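Local coordinates for protein soluble epoxide hydrolase (Bacillus megaterium, PDB 4INZ) that belongs to the soluble epoxide hydrolases, proteins of the alpha/beta hydrolase fold with helices around a mostly parallel central sheet, at residues K133-H141 with Q249-P257. The protein carries 1 engineered substitution. Sequence-based numbering, arbitrary orientation.
Sequences KLIAFNGPH and QIIWGNQDP
Q249, I250 and I251 pair with L134–A136 as neighbouring parallel strands in the central sheet of the alpha/beta hydrolase fold; the axes of strands 133-137 and 249-253 come within 4.7 Å, with N-to-C directions 13° apart. Three near-linear backbone hydrogen bonds set the register: Q249 N to L134 O (2.8 Å), A136 N to Q249 O and I251 N to A136 O. On the face carrying I135, F137 and I251, side chains lie side by side and point the same way. CG2 of I251 packs 3.6 Å from CE1 of F137, while its CD1 touches I135 CG2 at 3.9 Å; helix 291-303 lies against this face through M298 and V294. On the other face, A136 CB meets CD1 of I250 (3.8 Å). Toward the C-terminal end of strand 249-253, W252 has CG anti to its backbone N (chi1 -170°), which brings the indole over N138, whose CA sits 4.0 Å from the six-membered ring centroid, 26° off the normal. D256, closing the type I turn from G253, turns toward N138; OD1 accepts from T258 N and OD2 is hydrogen-bonded to H284 ND1, consistent with the acid–histidine pair of alpha/beta hydrolases, with N138 CB 3.3 Å from D256 OD2.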
ATOM      1  N   LYS A 133       3.586  15.735  -1.944  1.00 25.61           N
ATOM      2  CA  LYS A 133       4.744  14.936  -1.579  1.00 26.13           C
ATOM      3  C   LYS A 133       4.287  13.496  -1.444  1.00 24.68           C
ATOM      4  O   LYS A 133       3.131  13.235  -1.092  1.00 23.60           O
ATOM      5  CB  LYS A 133       5.335  15.397  -0.244  1.00 27.36           C
ATOM      6  CG  LYS A 133       5.877  16.819  -0.219  1.00 29.88           C
ATOM      7  CD  LYS A 133       6.623  17.061   1.087  1.00 33.02           C
ATOM      8  CE  LYS A 133       7.336  18.394   1.090  1.00 38.19           C
ATOM      9  NZ  LYS A 133       6.374  19.501   1.192  1.00 41.11           N
ATOM     10  N   LEU A 134       5.198  12.568  -1.710  1.00 23.45           N
ATOM     11  CA  LEU A 134       4.908  11.144  -1.620  1.00 21.57           C
ATOM     12  C   LEU A 134       5.805  10.489  -0.581  1.00 21.11           C
ATOM     13  O   LEU A 134       7.025  10.678  -0.600  1.00 20.23           O
ATOM     14  CB  LEU A 134       5.121  10.473  -2.978  1.00 20.39           C
ATOM     15  CG  LEU A 134       4.948   8.956  -3.016  1.00 19.72           C
ATOM     16  CD1 LEU A 134       3.486   8.590  -2.790  1.00 20.18           C
ATOM     17  CD2 LEU A 134       5.458   8.387  -4.351  1.00 21.87           C
ATOM     18  N   ILE A 135       5.196   9.727   0.328  1.00 18.22           N
ATOM     19  CA  ILE A 135       5.949   8.936   1.289  1.00 16.62           C
ATOM     20  C   ILE A 135       5.620   7.477   1.033  1.00 17.62           C
ATOM     21  O   ILE A 135       4.472   7.053   1.199  1.00 18.71           O
ATOM     22  CB  ILE A 135       5.586   9.306   2.737  1.00 16.16           C
ATOM     23  CG1 ILE A 135       5.833  10.798   2.978  1.00 18.59           C
ATOM     24  CG2 ILE A 135       6.378   8.445   3.720  1.00 17.13           C
ATOM     25  CD1 ILE A 135       5.476  11.269   4.383  1.00 18.16           C
ATOM     26  N   ALA A 136       6.621   6.717   0.595  1.00 17.10           N
ATOM     27  CA  ALA A 136       6.400   5.330   0.206  1.00 15.38           C
ATOM     28  C   ALA A 136       7.142   4.366   1.122  1.00 16.97           C
ATOM     29  O   ALA A 136       8.346   4.513   1.337  1.00 18.41           O
ATOM     30  CB  ALA A 136       6.839   5.119  -1.229  1.00 18.89           C
ATOM     31  N   PHE A 137       6.411   3.381   1.645  1.00 17.09           N
ATOM     32  CA  PHE A 137       6.995   2.285   2.421  1.00 16.59           C
ATOM     33  C   PHE A 137       7.209   1.066   1.517  1.00 18.31           C
ATOM     34  O   PHE A 137       7.005   1.145   0.307  1.00 19.48           O
ATOM     35  CB  PHE A 137       6.084   1.928   3.615  1.00 16.40           C
ATOM     36  CG  PHE A 137       5.990   3.020   4.643  1.00 14.15           C
ATOM     37  CD1 PHE A 137       6.759   2.967   5.804  1.00 16.17           C
ATOM     38  CD2 PHE A 137       5.142   4.109   4.448  1.00 16.45           C
ATOM     39  CE1 PHE A 137       6.682   3.986   6.758  1.00 18.10           C
ATOM     40  CE2 PHE A 137       5.069   5.135   5.390  1.00 17.04           C
ATOM     41  CZ  PHE A 137       5.832   5.074   6.548  1.00 17.26           C
ATOM     42  N   ASN A 138       7.622  -0.058   2.099  1.00 18.11           N
ATOM     43  CA  ASN A 138       7.876  -1.271   1.318  1.00 17.21           C
ATOM     44  C   ASN A 138       6.782  -1.552   0.296  1.00 18.46           C
ATOM     45  O   ASN A 138       5.611  -1.617   0.648  1.00 17.66           O
ATOM     46  CB  ASN A 138       8.027  -2.481   2.243  1.00 17.43           C
ATOM     47  CG  ASN A 138       9.269  -2.405   3.081  1.00 18.25           C
ATOM     48  OD1 ASN A 138      10.149  -3.269   2.994  1.00 20.37           O
ATOM     49  ND2 ASN A 138       9.370  -1.354   3.880  1.00 14.88           N
ATOM     50  N   GLY A 139       7.174  -1.732  -0.960  1.00 18.70           N
ATOM     51  CA  GLY A 139       6.232  -1.966  -2.043  1.00 18.40           C
ATOM     52  C   GLY A 139       6.919  -1.646  -3.355  1.00 20.74           C
ATOM     53  O   GLY A 139       8.046  -1.164  -3.358  1.00 20.80           O
ATOM     54  N   PRO A 140       6.243  -1.902  -4.480  1.00 20.41           N
ATOM     55  CA  PRO A 140       6.940  -1.800  -5.767  1.00 21.81           C
ATOM     56  C   PRO A 140       6.946  -0.398  -6.386  1.00 23.81           C
ATOM     57  O   PRO A 140       5.887   0.204  -6.579  1.00 24.95           O
ATOM     58  CB  PRO A 140       6.151  -2.763  -6.653  1.00 20.60           C
ATOM     59  CG  PRO A 140       4.733  -2.655  -6.116  1.00 21.59           C
ATOM     60  CD  PRO A 140       4.887  -2.461  -4.615  1.00 20.57           C
ATOM     61  N   HIS A 141       8.139   0.111  -6.694  1.00 22.26           N
ATOM     62  CA  HIS A 141       8.253   1.259  -7.584  1.00 23.42           C
ATOM     63  C   HIS A 141       7.970   0.749  -8.993  1.00 25.28           C
ATOM     64  O   HIS A 141       8.455  -0.313  -9.369  1.00 27.86           O
ATOM     65  CB  HIS A 141       9.658   1.871  -7.521  1.00 24.47           C
ATOM     66  CG  HIS A 141       9.862   3.002  -8.481  1.00 27.11           C
ATOM     67  ND1 HIS A 141      10.417   2.829  -9.732  1.00 28.66           N
ATOM     68  CD2 HIS A 141       9.569   4.320  -8.379  1.00 28.17           C
ATOM     69  CE1 HIS A 141      10.461   3.993 -10.356  1.00 29.02           C
ATOM     70  NE2 HIS A 141       9.949   4.914  -9.559  1.00 28.32           N
ATOM     71  N   GLN A 249       9.845  10.533  -0.228  1.00 19.55           N
ATOM     72  CA  GLN A 249      10.567   9.887   0.858  1.00 18.11           C
ATOM     73  C   GLN A 249      10.233   8.404   0.858  1.00 19.12           C
ATOM     74  O   GLN A 249       9.056   8.041   0.872  1.00 20.79           O
ATOM     75  CB  GLN A 249      10.150  10.468   2.211  1.00 16.09           C
ATOM     76  CG  GLN A 249      10.740   9.695   3.398  1.00 16.63           C
ATOM     77  CD  GLN A 249      12.193  10.053   3.661  1.00 18.15           C
ATOM     78  OE1 GLN A 249      12.547  11.231   3.745  1.00 20.26           O
ATOM     79  NE2 GLN A 249      13.040   9.039   3.790  1.00 18.56           N
ATOM     80  N   ILE A 250      11.266   7.559   0.850  1.00 18.41           N
ATOM     81  CA  ILE A 250      11.097   6.125   1.025  1.00 17.83           C
ATOM     82  C   ILE A 250      11.449   5.763   2.462  1.00 15.47           C
ATOM     83  O   ILE A 250      12.456   6.238   2.993  1.00 19.00           O
ATOM     84  CB  ILE A 250      12.047   5.314   0.132  1.00 19.28           C
ATOM     85  CG1 ILE A 250      11.919   5.719  -1.337  1.00 24.56           C
ATOM     86  CG2 ILE A 250      11.837   3.820   0.349  1.00 20.43           C
ATOM     87  CD1 ILE A 250      10.526   5.795  -1.831  1.00 26.12           C
ATOM     88  N   ILE A 251      10.618   4.932   3.090  1.00 16.21           N
ATOM     89  CA  ILE A 251      10.893   4.408   4.431  1.00 16.56           C
ATOM     90  C   ILE A 251      10.760   2.895   4.352  1.00 18.15           C
ATOM     91  O   ILE A 251       9.666   2.373   4.157  1.00 20.48           O
ATOM     92  CB  ILE A 251       9.923   4.984   5.476  1.00 14.63           C
ATOM     93  CG1 ILE A 251       9.990   6.518   5.441  1.00 16.17           C
ATOM     94  CG2 ILE A 251      10.262   4.454   6.869  1.00 17.56           C
ATOM     95  CD1 ILE A 251       9.015   7.222   6.379  1.00 15.70           C
ATOM     96  N   TRP A 252      11.882   2.192   4.489  1.00 17.13           N
ATOM     97  CA  TRP A 252      11.980   0.826   3.988  1.00 16.14           C
ATOM     98  C   TRP A 252      12.516  -0.129   5.033  1.00 17.98           C
ATOM     99  O   TRP A 252      13.605   0.083   5.564  1.00 18.81           O
ATOM    100  CB  TRP A 252      12.933   0.813   2.790  1.00 18.45           C
ATOM    101  CG  TRP A 252      12.939  -0.479   2.030  1.00 18.57           C
ATOM    102  CD1 TRP A 252      13.676  -1.593   2.307  1.00 21.37           C
ATOM    103  CD2 TRP A 252      12.175  -0.783   0.858  1.00 20.18           C
ATOM    104  NE1 TRP A 252      13.417  -2.576   1.377  1.00 21.89           N
ATOM    105  CE2 TRP A 252      12.502  -2.102   0.476  1.00 21.41           C
ATOM    106  CE3 TRP A 252      11.256  -0.068   0.090  1.00 20.35           C
ATOM    107  CZ2 TRP A 252      11.935  -2.717  -0.641  1.00 23.24           C
ATOM    108  CZ3 TRP A 252      10.698  -0.682  -1.022  1.00 21.54           C
ATOM    109  CH2 TRP A 252      11.035  -1.993  -1.371  1.00 22.09           C
ATOM    110  N   GLY A 253      11.763  -1.192   5.314  1.00 16.59           N
ATOM    111  CA  GLY A 253      12.216  -2.199   6.257  1.00 16.36           C
ATOM    112  C   GLY A 253      13.122  -3.189   5.554  1.00 19.28           C
ATOM    113  O   GLY A 253      12.686  -3.882   4.634  1.00 19.44           O
ATOM    114  N   ASN A 254      14.383  -3.268   5.974  1.00 20.10           N
ATOM    115  CA  ASN A 254      15.336  -4.128   5.273  1.00 24.31           C
ATOM    116  C   ASN A 254      15.030  -5.625   5.325  1.00 26.35           C
ATOM    117  O   ASN A 254      15.453  -6.374   4.439  1.00 29.29           O
ATOM    118  CB  ASN A 254      16.767  -3.882   5.770  1.00 26.54           C
ATOM    119  CG  ASN A 254      17.353  -2.600   5.232  1.00 29.10           C
ATOM    120  OD1 ASN A 254      16.829  -2.025   4.281  1.00 27.83           O
ATOM    121  ND2 ASN A 254      18.458  -2.148   5.831  1.00 32.39           N
ATOM    122  N   GLN A 255      14.321  -6.066   6.362  1.00 24.30           N
ATOM    123  CA  GLN A 255      14.111  -7.501   6.572  1.00 25.72           C
ATOM    124  C   GLN A 255      12.903  -8.051   5.814  1.00 25.96           C
ATOM    125  O   GLN A 255      12.581  -9.240   5.917  1.00 28.05           O
ATOM    126  CB  GLN A 255      13.984  -7.817   8.064  1.00 27.20           C
ATOM    127  CG  GLN A 255      15.168  -7.375   8.895  1.00 33.48           C
ATOM    128  CD  GLN A 255      14.859  -7.398  10.381  1.00 43.42           C
ATOM    129  OE1 GLN A 255      13.701  -7.269  10.789  1.00 47.89           O
ATOM    130  NE2 GLN A 255      15.893  -7.561  11.199  1.00 45.90           N
ATOM    131  N   ASP A 256      12.242  -7.187   5.049  1.00 24.36           N
ATOM    132  CA  ASP A 256      11.067  -7.578   4.275  1.00 24.23           C
ATOM    133  C   ASP A 256      11.348  -8.787   3.384  1.00 24.62           C
ATOM    134  O   ASP A 256      12.201  -8.720   2.509  1.00 26.24           O
ATOM    135  CB  ASP A 256      10.639  -6.405   3.403  1.00 20.80           C
ATOM    136  CG  ASP A 256       9.303  -6.625   2.735  1.00 23.23           C
ATOM    137  OD1 ASP A 256       8.720  -7.726   2.852  1.00 28.83           O
ATOM    138  OD2 ASP A 256       8.840  -5.684   2.072  1.00 21.57           O
ATOM    139  N   PRO A 257      10.614  -9.891   3.585  1.00 24.56           N
ATOM    140  CA  PRO A 257      10.822 -11.082   2.752  1.00 28.29           C
ATOM    141  C   PRO A 257      10.148 -10.996   1.381  1.00 29.82           C
ATOM    142  O   PRO A 257      10.412 -11.839   0.523  1.00 31.73           O
ATOM    143  CB  PRO A 257      10.165 -12.193   3.572  1.00 30.51           C
ATOM    144  CG  PRO A 257       9.074 -11.493   4.319  1.00 27.98           C
ATOM    145  CD  PRO A 257       9.635 -10.131   4.662  1.00 25.07           C
TER